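Local atomic coordinates of USG-1 protein homolog (Pseudomonas aeruginosa, PDB entry 2HJS), a protein that probably binds NAD or NADP and forms dimers like other members of the aspartate-semialdehyde dehydrogenase family, its exact reaction being unknown. Residues 152-157 / 250-255; 172-177 / 241-246; 178-183 / 194-199; 256-261 / 307-312. One frame throughout, in Å; residues are numbered along the deposited sequence.

Contact 1: 152-157 / 250-255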
loop_
_atom_site.group_PDB
_atom_site.type_symbol
_atom_site.label_atom_id
_atom_site.label_comp_id
_atom_site.label_asym_id
_atom_site.label_seq_id
_atom_site.Cartn_x
_atom_site.Cartn_y
_atom_site.Cartn_z
ATOM N N ARG A 152 -1.031 2.649 -22.012
ATOM C CA ARG A 152 -1.913 3.811 -22.124
ATOM C C ARG A 152 -2.184 4.537 -20.802
ATOM O O ARG A 152 -2.505 5.715 -20.815
ATOM C CB ARG A 152 -3.248 3.383 -22.763
ATOM C CG ARG A 152 -3.092 2.851 -24.192
ATOM C CD ARG A 152 -2.697 3.995 -25.120
ATOM N NE ARG A 152 -2.175 3.568 -26.422
ATOM C CZ ARG A 152 -2.933 3.304 -27.492
ATOM N NH1 ARG A 152 -4.272 3.387 -27.424
ATOM N NH2 ARG A 152 -2.353 2.934 -28.638
ATOM N N GLN A 153 -2.091 3.831 -19.675
ATOM C CA GLN A 153 -2.299 4.421 -18.336
ATOM C C GLN A 153 -1.409 3.640 -17.379
ATOM O O GLN A 153 -1.341 2.426 -17.454
ATOM C CB GLN A 153 -3.753 4.301 -17.814
ATOM C CG GLN A 153 -4.905 4.934 -18.619
ATOM C CD GLN A 153 -5.046 6.460 -18.462
ATOM O OE1 GLN A 153 -4.488 7.073 -17.541
ATOM N NE2 GLN A 153 -5.797 7.081 -19.383
ATOM N N LEU A 154 -0.774 4.333 -16.455
ATOM C CA LEU A 154 0.109 3.708 -15.499
ATOM C C LEU A 154 -0.318 4.144 -14.105
ATOM O O LEU A 154 -0.321 5.330 -13.812
ATOM C CB LEU A 154 1.547 4.138 -15.792
ATOM C CG LEU A 154 2.688 3.636 -14.915
ATOM C CD1 LEU A 154 2.706 2.147 -14.917
ATOM C CD2 LEU A 154 4.010 4.170 -15.475
ATOM N N ASN A 155 -0.710 3.187 -13.275
ATOM C CA ASN A 155 -1.034 3.473 -11.885
ATOM C C ASN A 155 0.045 2.907 -10.970
ATOM O O ASN A 155 0.429 1.750 -11.098
ATOM C CB ASN A 155 -2.400 2.936 -11.498
ATOM C CG ASN A 155 -2.908 3.531 -10.172
ATOM O OD1 ASN A 155 -2.587 3.042 -9.066
ATOM N ND2 ASN A 155 -3.678 4.586 -10.276
ATOM N N LEU A 156 0.557 3.757 -10.087
ATOM C CA LEU A 156 1.533 3.349 -9.091
ATOM C C LEU A 156 1.043 3.672 -7.687
ATOM O O LEU A 156 0.686 4.811 -7.392
ATOM C CB LEU A 156 2.877 4.027 -9.350
ATOM C CG LEU A 156 3.948 3.948 -8.258
ATOM C CD1 LEU A 156 4.482 2.498 -8.045
ATOM C CD2 LEU A 156 5.089 4.896 -8.609
ATOM N N THR A 157 1.008 2.658 -6.826
ATOM C CA THR A 157 0.874 2.880 -5.392
ATOM C C THR A 157 2.191 2.431 -4.763
ATOM O O THR A 157 2.506 1.246 -4.755
ATOM C CB THR A 157 -0.281 2.079 -4.771
ATOM O OG1 THR A 157 -1.507 2.430 -5.421
ATOM C CG2 THR A 157 -0.405 2.375 -3.272
ATOM N N VAL A 250 1.882 -1.833 -9.153
ATOM C CA VAL A 250 1.772 -1.167 -10.443
ATOM C C VAL A 250 0.631 -1.791 -11.245
ATOM O O VAL A 250 0.470 -3.004 -11.232
ATOM C CB VAL A 250 3.124 -1.297 -11.210
ATOM C CG1 VAL A 250 3.067 -0.627 -12.593
ATOM C CG2 VAL A 250 4.312 -0.706 -10.369
ATOM N N THR A 251 -0.175 -0.962 -11.915
ATOM C CA THR A 251 -1.169 -1.422 -12.901
ATOM C C THR A 251 -0.909 -0.728 -14.225
ATOM O O THR A 251 -0.880 0.504 -14.292
ATOM C CB THR A 251 -2.601 -1.085 -12.491
ATOM O OG1 THR A 251 -2.787 -1.453 -11.131
ATOM C CG2 THR A 251 -3.629 -1.849 -13.354
ATOM N N LEU A 252 -0.695 -1.510 -15.271
ATOM C CA LEU A 252 -0.568 -0.960 -16.603
ATOM C C LEU A 252 -1.814 -1.263 -17.400
ATOM O O LEU A 252 -2.255 -2.409 -17.444
ATOM C CB LEU A 252 0.622 -1.577 -17.351
ATOM C CG LEU A 252 1.965 -1.767 -16.645
ATOM C CD1 LEU A 252 3.020 -2.183 -17.651
ATOM C CD2 LEU A 252 2.329 -0.454 -16.064
ATOM N N GLN A 253 -2.375 -0.229 -18.019
ATOM C CA GLN A 253 -3.473 -0.387 -18.952
ATOM C C GLN A 253 -2.888 -0.303 -20.348
ATOM O O GLN A 253 -2.359 0.736 -20.754
ATOM C CB GLN A 253 -4.508 0.711 -18.749
ATOM C CG GLN A 253 -5.730 0.590 -19.650
ATOM C CD GLN A 253 -6.710 -0.445 -19.156
ATOM O OE1 GLN A 253 -7.058 -0.464 -17.982
ATOM N NE2 GLN A 253 -7.159 -1.319 -20.051
ATOM N N CYS A 254 -2.967 -1.409 -21.076
ATOM C CA CYS A 254 -2.355 -1.490 -22.381
ATOM C C CYS A 254 -3.349 -1.447 -23.517
ATOM O O CYS A 254 -4.543 -1.584 -23.303
ATOM C CB CYS A 254 -1.495 -2.741 -22.473
ATOM S SG CYS A 254 -0.261 -2.754 -21.150
ATOM N N ALA A 255 -2.828 -1.267 -24.729
ATOM C CA ALA A 255 -3.656 -1.089 -25.907
ATOM C C ALA A 255 -4.257 -2.415 -26.387
ATOM O O ALA A 255 -5.331 -2.428 -26.963
ATOM C CB ALA A 255 -2.839 -0.420 -27.028
#
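Leu-154 meets Val-250 on one side of an antiparallel strand pair that ends in a classic beta bulge, within the mixed sheet of the dimerisation domain. CD1 of Leu-154 comes diagonally across the pair to Val-250 CG1 (3.6 Å), while the Leu-252 side chain lies alongside, pointing the same way. Leu-156 slants over the second branch of the valine, CD1 to Val-250 CG2 4.0 Å. Helix 133-145 covers this apolar face through Leu-138 and Leu-142. The other face carries Gln-153 against Gln-253, CB to CB 3.8 Å, and Asn-155 beside Thr-251; there the second subunit packs, its own Gln-153 and Gln-253 included. Asn-155 N to Thr-251 O (2.9 Å) and Gln-253 N to Gln-153 O (2.9 Å) are backbone hydrogen bonds of the pair. At the bulge Gln-253 O takes two donors: Arg-152 N at 2.6 Å, nearly head-on, and Gln-153 N at 3.3 Å, on a lone pair. The Arg-152 chain bends at chi2 (-69°) and lays one guanidinium face over Ala-255, while NH2 forms a salt bridge with Asp-150; the methyl CB of Ala-255 stands 3.8 Å from Arg-152 CZ.

Contact 2: 172-177 / 241-246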
loop_
_atom_site.group_PDB
_atom_site.type_symbol
_atom_site.label_atom_id
_atom_site.label_comp_id
_atom_site.label_asym_id
_atom_site.label_seq_id
_atom_site.Cartn_x
_atom_site.Cartn_y
_atom_site.Cartn_z
ATOM N N GLU A 172 12.944 6.596 14.678
ATOM C CA GLU A 172 11.600 6.976 15.118
ATOM C C GLU A 172 10.666 5.765 15.138
ATOM O O GLU A 172 9.923 5.558 16.103
ATOM C CB GLU A 172 11.053 8.082 14.207
ATOM C CG GLU A 172 9.634 8.567 14.522
ATOM C CD GLU A 172 9.560 9.500 15.713
ATOM O OE1 GLU A 172 10.623 9.928 16.218
ATOM O OE2 GLU A 172 8.433 9.816 16.149
ATOM N N LEU A 173 10.730 4.958 14.086
ATOM C CA LEU A 173 9.880 3.785 13.985
ATOM C C LEU A 173 10.192 2.766 15.068
ATOM O O LEU A 173 9.281 2.300 15.758
ATOM C CB LEU A 173 9.960 3.137 12.597
ATOM C CG LEU A 173 9.058 1.902 12.424
ATOM C CD1 LEU A 173 7.544 2.259 12.496
ATOM C CD2 LEU A 173 9.378 1.178 11.146
ATOM N N ALA A 174 11.474 2.431 15.219
ATOM C CA ALA A 174 11.903 1.486 16.255
ATOM C C ALA A 174 11.494 1.957 17.660
ATOM O O ALA A 174 11.029 1.159 18.476
ATOM C CB ALA A 174 13.421 1.260 16.175
ATOM N N ARG A 175 11.659 3.251 17.930
ATOM C CA ARG A 175 11.366 3.828 19.250
ATOM C C ARG A 175 9.863 3.825 19.553
ATOM O O ARG A 175 9.442 3.399 20.626
ATOM C CB ARG A 175 11.948 5.244 19.369
ATOM C CG ARG A 175 11.893 5.817 20.776
ATOM C CD ARG A 175 12.420 7.265 20.860
ATOM N NE ARG A 175 11.856 8.106 19.807
ATOM C CZ ARG A 175 10.664 8.702 19.863
ATOM N NH1 ARG A 175 9.885 8.569 20.936
ATOM N NH2 ARG A 175 10.245 9.430 18.825
ATOM N N GLN A 176 9.064 4.292 18.593
ATOM C CA GLN A 176 7.606 4.278 18.722
ATOM C C GLN A 176 7.089 2.858 18.895
ATOM O O GLN A 176 6.212 2.626 19.720
ATOM C CB GLN A 176 6.936 4.909 17.501
ATOM C CG GLN A 176 6.984 6.422 17.436
ATOM C CD GLN A 176 5.900 6.990 16.530
ATOM O OE1 GLN A 176 4.939 6.295 16.181
ATOM N NE2 GLN A 176 6.043 8.258 16.147
ATOM N N THR A 177 7.628 1.915 18.119
ATOM C CA THR A 177 7.159 0.531 18.165
ATOM C C THR A 177 7.411 -0.046 19.552
ATOM O O THR A 177 6.529 -0.691 20.125
ATOM C CB THR A 177 7.783 -0.364 17.055
ATOM O OG1 THR A 177 7.498 0.189 15.762
ATOM C CG2 THR A 177 7.189 -1.756 17.095
ATOM N N PRO A 241 4.798 1.169 8.017
ATOM C CA PRO A 241 5.685 0.980 9.171
ATOM C C PRO A 241 6.694 -0.158 8.893
ATOM O O PRO A 241 6.621 -1.241 9.492
ATOM C CB PRO A 241 4.712 0.631 10.296
ATOM C CG PRO A 241 3.547 -0.076 9.569
ATOM C CD PRO A 241 3.485 0.511 8.195
ATOM N N VAL A 242 7.593 0.081 7.937
ATOM C CA VAL A 242 8.639 -0.895 7.610
ATOM C C VAL A 242 9.960 -0.158 7.603
ATOM O O VAL A 242 9.985 1.043 7.343
ATOM C CB VAL A 242 8.336 -1.774 6.311
ATOM C CG1 VAL A 242 6.832 -1.884 6.004
ATOM C CG2 VAL A 242 9.090 -1.377 5.136
ATOM N N PHE A 243 11.054 -0.834 7.937
ATOM C CA PHE A 243 12.344 -0.119 8.063
ATOM C C PHE A 243 13.009 0.228 6.733
ATOM O O PHE A 243 13.346 1.383 6.501
ATOM C CB PHE A 243 13.316 -0.878 8.961
ATOM C CG PHE A 243 12.919 -0.868 10.410
ATOM C CD1 PHE A 243 12.434 -2.015 11.006
ATOM C CD2 PHE A 243 13.014 0.302 11.170
ATOM C CE1 PHE A 243 12.053 -2.028 12.359
ATOM C CE2 PHE A 243 12.626 0.306 12.525
ATOM C CZ PHE A 243 12.147 -0.861 13.117
ATOM N N PHE A 244 13.180 -0.779 5.870
ATOM C CA PHE A 244 13.976 -0.657 4.651
ATOM C C PHE A 244 13.241 -1.240 3.425
ATOM O O PHE A 244 12.534 -2.263 3.547
ATOM C CB PHE A 244 15.299 -1.408 4.842
ATOM C CG PHE A 244 16.087 -0.967 6.037
ATOM C CD1 PHE A 244 16.235 -1.807 7.135
ATOM C CD2 PHE A 244 16.689 0.287 6.064
ATOM C CE1 PHE A 244 16.964 -1.402 8.260
ATOM C CE2 PHE A 244 17.445 0.708 7.196
ATOM C CZ PHE A 244 17.571 -0.130 8.282
ATOM N N GLY A 245 13.415 -0.604 2.261
ATOM C CA GLY A 245 12.936 -1.141 0.975
ATOM C C GLY A 245 11.686 -0.464 0.453
ATOM O O GLY A 245 10.840 -0.022 1.245
ATOM N N ASP A 246 11.575 -0.350 -0.874
ATOM C CA ASP A 246 10.341 0.135 -1.515
ATOM C C ASP A 246 9.506 -1.058 -1.959
ATOM O O ASP A 246 10.065 -2.003 -2.493
ATOM C CB ASP A 246 10.669 0.965 -2.757
ATOM C CG ASP A 246 11.407 2.240 -2.428
ATOM O OD1 ASP A 246 11.147 2.868 -1.357
ATOM O OD2 ASP A 246 12.253 2.615 -3.260
#
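Leu-173 sets a methyl over the ring of Phe-243 in a CH-pi contact that joins helix 167-181 to the loop between strands 233-239 and 246-254, all within the dimerisation domain. The tight part is here: CD2 lies 3.8 Å from the Phe-243 ring centroid, 18° off the ring normal and shifted toward the rim, with CE2 of that ring 3.6 Å away. CG of the leucine is anti to its own backbone N (chi1 -179°), which carries the fork to the loop; chi2 of 66° then turns CD2 to the phenyl face and CD1 to Pro-241 CB at 3.9 Å. The more open side is that of the partly exposed Ala-174, whose backbone lies at the ring edge, N 3.6 Å from Phe-243 CE2, with its methyl CB 3.9 Å from the same carbon. No hydrogen bond spans the contact; it is made of apolar and CH-pi contacts. Phe-197 of the second subunit meets the Phe-243 ring, and it packs on Leu-173 too. Behind the buried leucine the helix backbone is doubly gripped: Thr-177 N (2.9 Å) and Thr-177 OG1 (2.8 Å) donate to Leu-173 O from opposite faces of its carbonyl plane.

Contact 3: 178-183 / 194-199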
loop_
_atom_site.group_PDB
_atom_site.type_symbol
_atom_site.label_atom_id
_atom_site.label_comp_id
_atom_site.label_asym_id
_atom_site.label_seq_id
_atom_site.Cartn_x
_atom_site.Cartn_y
_atom_site.Cartn_z
ATOM N N ALA A 178 8.595 0.236 20.102
ATOM C CA ALA A 178 8.993 -0.253 21.419
ATOM C C ALA A 178 8.131 0.336 22.536
ATOM O O ALA A 178 7.654 -0.403 23.402
ATOM C CB ALA A 178 10.459 0.047 21.665
ATOM N N GLU A 179 7.939 1.656 22.515
ATOM C CA GLU A 179 7.080 2.332 23.479
ATOM C C GLU A 179 5.709 1.652 23.565
ATOM O O GLU A 179 5.223 1.375 24.656
ATOM C CB GLU A 179 6.919 3.811 23.121
ATOM C CG GLU A 179 8.079 4.693 23.560
ATOM C CD GLU A 179 8.205 5.995 22.751
ATOM O OE1 GLU A 179 7.356 6.261 21.854
ATOM O OE2 GLU A 179 9.171 6.756 23.019
ATOM N N LEU A 180 5.104 1.361 22.414
ATOM C CA LEU A 180 3.788 0.729 22.381
ATOM C C LEU A 180 3.801 -0.705 22.902
ATOM O O LEU A 180 2.892 -1.110 23.644
ATOM C CB LEU A 180 3.203 0.755 20.971
ATOM C CG LEU A 180 2.802 2.104 20.393
ATOM C CD1 LEU A 180 2.497 1.922 18.937
ATOM C CD2 LEU A 180 1.601 2.707 21.138
ATOM N N LEU A 181 4.831 -1.463 22.528
ATOM C CA LEU A 181 4.903 -2.876 22.887
ATOM C C LEU A 181 5.085 -3.129 24.381
ATOM O O LEU A 181 4.536 -4.095 24.914
ATOM C CB LEU A 181 5.942 -3.626 22.046
ATOM C CG LEU A 181 5.471 -4.026 20.635
ATOM C CD1 LEU A 181 6.529 -4.866 19.936
ATOM C CD2 LEU A 181 4.124 -4.762 20.629
ATOM N N ASN A 182 5.835 -2.275 25.070
ATOM C CA ASN A 182 5.881 -2.382 26.526
ATOM C C ASN A 182 5.048 -1.313 27.263
ATOM O O ASN A 182 5.390 -0.884 28.374
ATOM C CB ASN A 182 7.315 -2.542 27.059
ATOM C CG ASN A 182 8.277 -1.537 26.481
ATOM O OD1 ASN A 182 9.161 -1.889 25.694
ATOM N ND2 ASN A 182 8.126 -0.274 26.878
ATOM N N ALA A 183 3.942 -0.923 26.622
ATOM C CA ALA A 183 2.883 -0.078 27.203
ATOM C C ALA A 183 3.363 1.222 27.874
ATOM O O ALA A 183 2.972 1.539 29.011
ATOM C CB ALA A 183 1.988 -0.905 28.156
ATOM N N GLN A 194 1.376 8.964 15.309
ATOM C CA GLN A 194 1.912 7.624 15.375
ATOM C C GLN A 194 2.238 7.070 13.996
ATOM O O GLN A 194 1.418 7.104 13.081
ATOM C CB GLN A 194 0.920 6.708 16.076
ATOM C CG GLN A 194 1.486 5.351 16.417
ATOM C CD GLN A 194 0.480 4.467 17.091
ATOM O OE1 GLN A 194 -0.227 4.895 18.011
ATOM N NE2 GLN A 194 0.409 3.208 16.645
ATOM N N ILE A 195 3.458 6.577 13.846
ATOM C CA ILE A 195 3.831 5.845 12.634
ATOM C C ILE A 195 3.895 4.327 12.855
ATOM O O ILE A 195 3.668 3.555 11.920
ATOM C CB ILE A 195 5.135 6.381 12.005
ATOM C CG1 ILE A 195 6.356 6.107 12.894
ATOM C CG2 ILE A 195 4.998 7.910 11.724
ATOM C CD1 ILE A 195 7.676 6.500 12.223
ATOM N N ALA A 196 4.200 3.915 14.085
ATOM C CA ALA A 196 4.235 2.513 14.456
ATOM C C ALA A 196 2.888 1.844 14.126
ATOM O O ALA A 196 1.821 2.405 14.408
ATOM C CB ALA A 196 4.568 2.369 15.955
ATOM N N PHE A 197 2.948 0.662 13.511
ATOM C CA PHE A 197 1.739 -0.089 13.142
ATOM C C PHE A 197 0.673 0.784 12.421
ATOM O O PHE A 197 -0.520 0.579 12.588
ATOM C CB PHE A 197 1.139 -0.768 14.385
ATOM C CG PHE A 197 2.124 -1.584 15.180
ATOM C CD1 PHE A 197 2.671 -2.754 14.653
ATOM C CD2 PHE A 197 2.473 -1.199 16.469
ATOM C CE1 PHE A 197 3.566 -3.531 15.399
ATOM C CE2 PHE A 197 3.370 -1.965 17.236
ATOM C CZ PHE A 197 3.919 -3.131 16.692
ATOM N N ASN A 198 1.110 1.783 11.647
ATOM C CA ASN A 198 0.168 2.713 11.011
ATOM C C ASN A 198 0.536 2.903 9.553
ATOM O O ASN A 198 1.677 2.687 9.190
ATOM C CB ASN A 198 0.183 4.068 11.727
ATOM C CG ASN A 198 -1.160 4.782 11.651
ATOM O OD1 ASN A 198 -2.136 4.216 11.179
ATOM N ND2 ASN A 198 -1.220 6.014 12.152
ATOM N N LEU A 199 -0.424 3.277 8.712
ATOM C CA LEU A 199 -0.118 3.620 7.312
ATOM C C LEU A 199 -0.451 5.084 7.103
ATOM O O LEU A 199 -1.592 5.499 7.360
ATOM C CB LEU A 199 -0.896 2.726 6.322
ATOM C CG LEU A 199 -0.402 1.271 6.231
ATOM C CD1 LEU A 199 -1.517 0.371 5.736
ATOM C CD2 LEU A 199 0.838 1.100 5.369
#
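Leu-180 is the bump and the 194-199 loop the hollow. Methyl CD1 of the leucine enters a shallow seat with three walls: the Gln-194 amide, whose NE2 is 3.4 Å from CD1; the Ala-196 methyl, CB to CD1 3.7 Å; and the rim of the Phe-197 ring, met near its plane, CD2 to Leu-180 CD1 4.0 Å. The leucine CG is anti to the carbonyl carbon (chi1 -68°), which sends the branch off the helix into this seat. A second, lesser contact is made by Leu-181, whose CD2 approaches the Phe-197 ring obliquely, 4.3 Å from CZ. The hollow keeps its shape through bonds of its own. Gln-194 approaches Leu-180 from the opposite direction on an extended chain, and its NE2 donates to Ala-196 O (2.8 Å) almost straight, though from above the carbonyl plane. Asn-198 N reaches Ile-195 O, closing a turn close to type II with Phe-197 at positive phi, and Asn-198 ND2 holds Gln-194 O at 3.0 Å. A Schellman motif with Ala-183 as the C-prime residue stops the helix just past the leucines. The contact thus lies at the C-terminal end of helix 167-181: one turn before Leu-180, Gln-176 OE1 accepts hydrogen bonds from the backbone N of Ile-195 and of Ala-196, and Phe-197 reaches across to Phe-243 of the second subunit, in the loop between strands 233-239 and 246-254.

Contact 4: 256-261 / 307-312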
loop_
_atom_site.group_PDB
_atom_site.type_symbol
_atom_site.label_atom_id
_atom_site.label_comp_id
_atom_site.label_asym_id
_atom_site.label_seq_id
_atom_site.Cartn_x
_atom_site.Cartn_y
_atom_site.Cartn_z
ATOM N N GLU A 256 -3.541 -3.506 -26.103
ATOM C CA GLU A 256 -3.825 -4.854 -26.610
ATOM C C GLU A 256 -3.870 -5.810 -25.401
ATOM O O GLU A 256 -3.250 -5.511 -24.374
ATOM C CB GLU A 256 -2.696 -5.294 -27.568
ATOM C CG GLU A 256 -2.234 -4.227 -28.601
ATOM C CD GLU A 256 -0.737 -4.315 -28.949
ATOM O OE1 GLU A 256 0.020 -3.365 -28.606
ATOM O OE2 GLU A 256 -0.316 -5.331 -29.559
ATOM N N PRO A 257 -4.622 -6.941 -25.497
ATOM C CA PRO A 257 -4.477 -7.971 -24.444
ATOM C C PRO A 257 -3.006 -8.341 -24.177
ATOM O O PRO A 257 -2.234 -8.564 -25.116
ATOM C CB PRO A 257 -5.241 -9.166 -25.015
ATOM C CG PRO A 257 -6.307 -8.535 -25.895
ATOM C CD PRO A 257 -5.645 -7.328 -26.501
ATOM N N VAL A 258 -2.620 -8.368 -22.906
ATOM C CA VAL A 258 -1.223 -8.587 -22.527
ATOM C C VAL A 258 -0.862 -10.067 -22.583
ATOM O O VAL A 258 -1.565 -10.907 -22.019
ATOM C CB VAL A 258 -0.922 -8.010 -21.116
ATOM C CG1 VAL A 258 0.524 -8.236 -20.730
ATOM C CG2 VAL A 258 -1.218 -6.524 -21.066
ATOM N N ASP A 259 0.226 -10.372 -23.291
ATOM C CA ASP A 259 0.847 -11.690 -23.284
ATOM C C ASP A 259 1.641 -11.778 -21.990
ATOM O O ASP A 259 2.763 -11.289 -21.910
ATOM C CB ASP A 259 1.795 -11.830 -24.479
ATOM C CG ASP A 259 2.287 -13.277 -24.704
ATOM O OD1 ASP A 259 2.079 -14.161 -23.834
ATOM O OD2 ASP A 259 2.881 -13.522 -25.794
ATOM N N LEU A 260 1.033 -12.380 -20.972
ATOM C CA LEU A 260 1.651 -12.503 -19.653
ATOM C C LEU A 260 2.964 -13.302 -19.689
ATOM O O LEU A 260 3.954 -12.893 -19.101
ATOM C CB LEU A 260 0.651 -13.120 -18.659
ATOM C CG LEU A 260 -0.623 -12.303 -18.400
ATOM C CD1 LEU A 260 -1.601 -13.058 -17.491
ATOM C CD2 LEU A 260 -0.328 -10.917 -17.861
ATOM N N ALA A 261 2.971 -14.430 -20.388
ATOM C CA ALA A 261 4.192 -15.220 -20.570
ATOM C C ALA A 261 5.361 -14.385 -21.111
ATOM O O ALA A 261 6.497 -14.544 -20.661
ATOM C CB ALA A 261 3.920 -16.417 -21.494
ATOM N N CYS A 307 -6.465 -6.498 -21.110
ATOM C CA CYS A 307 -5.582 -5.375 -21.484
ATOM C C CYS A 307 -4.862 -4.735 -20.262
ATOM O O CYS A 307 -4.080 -3.795 -20.424
ATOM C CB CYS A 307 -6.371 -4.303 -22.259
ATOM S SG CYS A 307 -7.247 -4.885 -23.775
ATOM N N GLN A 308 -5.134 -5.251 -19.059
ATOM C CA GLN A 308 -4.481 -4.816 -17.820
ATOM C C GLN A 308 -3.439 -5.809 -17.337
ATOM O O GLN A 308 -3.665 -7.013 -17.387
ATOM C CB GLN A 308 -5.508 -4.697 -16.701
ATOM C CG GLN A 308 -6.270 -3.408 -16.683
ATOM C CD GLN A 308 -7.407 -3.432 -15.699
ATOM O OE1 GLN A 308 -7.473 -4.283 -14.800
ATOM N NE2 GLN A 308 -8.349 -2.517 -15.884
ATOM N N VAL A 309 -2.308 -5.313 -16.849
ATOM C CA VAL A 309 -1.328 -6.194 -16.226
ATOM C C VAL A 309 -0.882 -5.524 -14.947
ATOM O O VAL A 309 -0.637 -4.317 -14.934
ATOM C CB VAL A 309 -0.116 -6.575 -17.178
ATOM C CG1 VAL A 309 0.628 -5.335 -17.700
ATOM C CG2 VAL A 309 0.892 -7.530 -16.478
ATOM N N ASN A 310 -0.811 -6.310 -13.879
ATOM C CA ASN A 310 -0.302 -5.857 -12.590
ATOM C C ASN A 310 1.090 -6.376 -12.376
ATOM O O ASN A 310 1.403 -7.454 -12.851
ATOM C CB ASN A 310 -1.156 -6.414 -11.466
ATOM C CG ASN A 310 -2.519 -5.796 -11.429
ATOM O OD1 ASN A 310 -3.459 -6.301 -12.050
ATOM N ND2 ASN A 310 -2.630 -4.658 -10.752
ATOM N N LEU A 311 1.909 -5.598 -11.662
ATOM C CA LEU A 311 3.238 -6.024 -11.249
ATOM C C LEU A 311 3.391 -5.630 -9.785
ATOM O O LEU A 311 2.853 -4.621 -9.370
ATOM C CB LEU A 311 4.340 -5.262 -12.023
ATOM C CG LEU A 311 4.303 -5.129 -13.544
ATOM C CD1 LEU A 311 5.333 -4.092 -13.913
ATOM C CD2 LEU A 311 4.684 -6.449 -14.177
ATOM N N TRP A 312 4.185 -6.398 -9.041
ATOM C CA TRP A 312 4.589 -6.035 -7.687
ATOM C C TRP A 312 6.104 -5.996 -7.692
ATOM O O TRP A 312 6.741 -6.915 -8.164
ATOM C CB TRP A 312 4.054 -7.064 -6.699
ATOM C CG TRP A 312 4.689 -7.090 -5.310
ATOM C CD1 TRP A 312 5.706 -7.929 -4.881
ATOM C CD2 TRP A 312 4.317 -6.297 -4.165
ATOM N NE1 TRP A 312 5.975 -7.685 -3.551
ATOM C CE2 TRP A 312 5.148 -6.693 -3.092
ATOM C CE3 TRP A 312 3.373 -5.280 -3.948
ATOM C CZ2 TRP A 312 5.035 -6.138 -1.807
ATOM C CZ3 TRP A 312 3.273 -4.716 -2.672
ATOM C CH2 TRP A 312 4.101 -5.162 -1.616
#
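The turn that leads from strand 246-254 into helix 260-269 runs beside the start of strand 308-315, in the dimerisation domain, with Asp-259 at the N-cap position of the helix. Val-258 and Val-309 carry the contact, their side chains crossing at about a right angle. Both methyls of Val-258 touch Val-309: Val-258 CG1 is 4.0 Å from Val-309 CB, and Val-258 CG2 is 4.0 Å from Val-309 CG1. That last CG1 lies between the backbone N and the carbonyl carbon (chi1 57°), which leaves CG2 anti to the N and turned to the helix, where Leu-260 slides past in the opposite direction, its CD2 3.9 Å from Val-309 CG2. Before the strand proper, the thiol of Cys-307 lies against the chain at the proline, SG to Pro-257 N 3.8 Å and SG to Pro-257 CD 4.0 Å, with Glu-256 O 3.7 Å from Cys-307 CA. Ala-301 and Val-299 of strand 294-301 border Leu-260 and Val-309. Val-258 is tied by a backbone hydrogen bond to Pro-306, just before the strand. Across the two segments themselves no hydrogen bond or salt bridge forms, so their attraction rests on methyl, proline and sulfur surfaces in van der Waals contact.

Followed from the N terminus, the chain opens contact 1 at 152-157, then runs into helix 167-181, which supplies one segment each to contacts 2 and 3. Contact 3 closes first, over a short loop back to 194-199, and lies nested inside contact 2, which closes at 241-246; both sit inside the long loop that contact 1 closes at 250-255. Contact 4 begins directly afterwards at 256-261 and closes at 307-312, in series, so no loops cross. Contacts 2 and 3 share the helix and touch through Gln-176. Contacts 1 and 4 meet in the sheet, Cys-254 N to Cys-307 O 2.7 Å, where strands 246-254 and 308-315 are neighbours. All four contacts reach the second subunit.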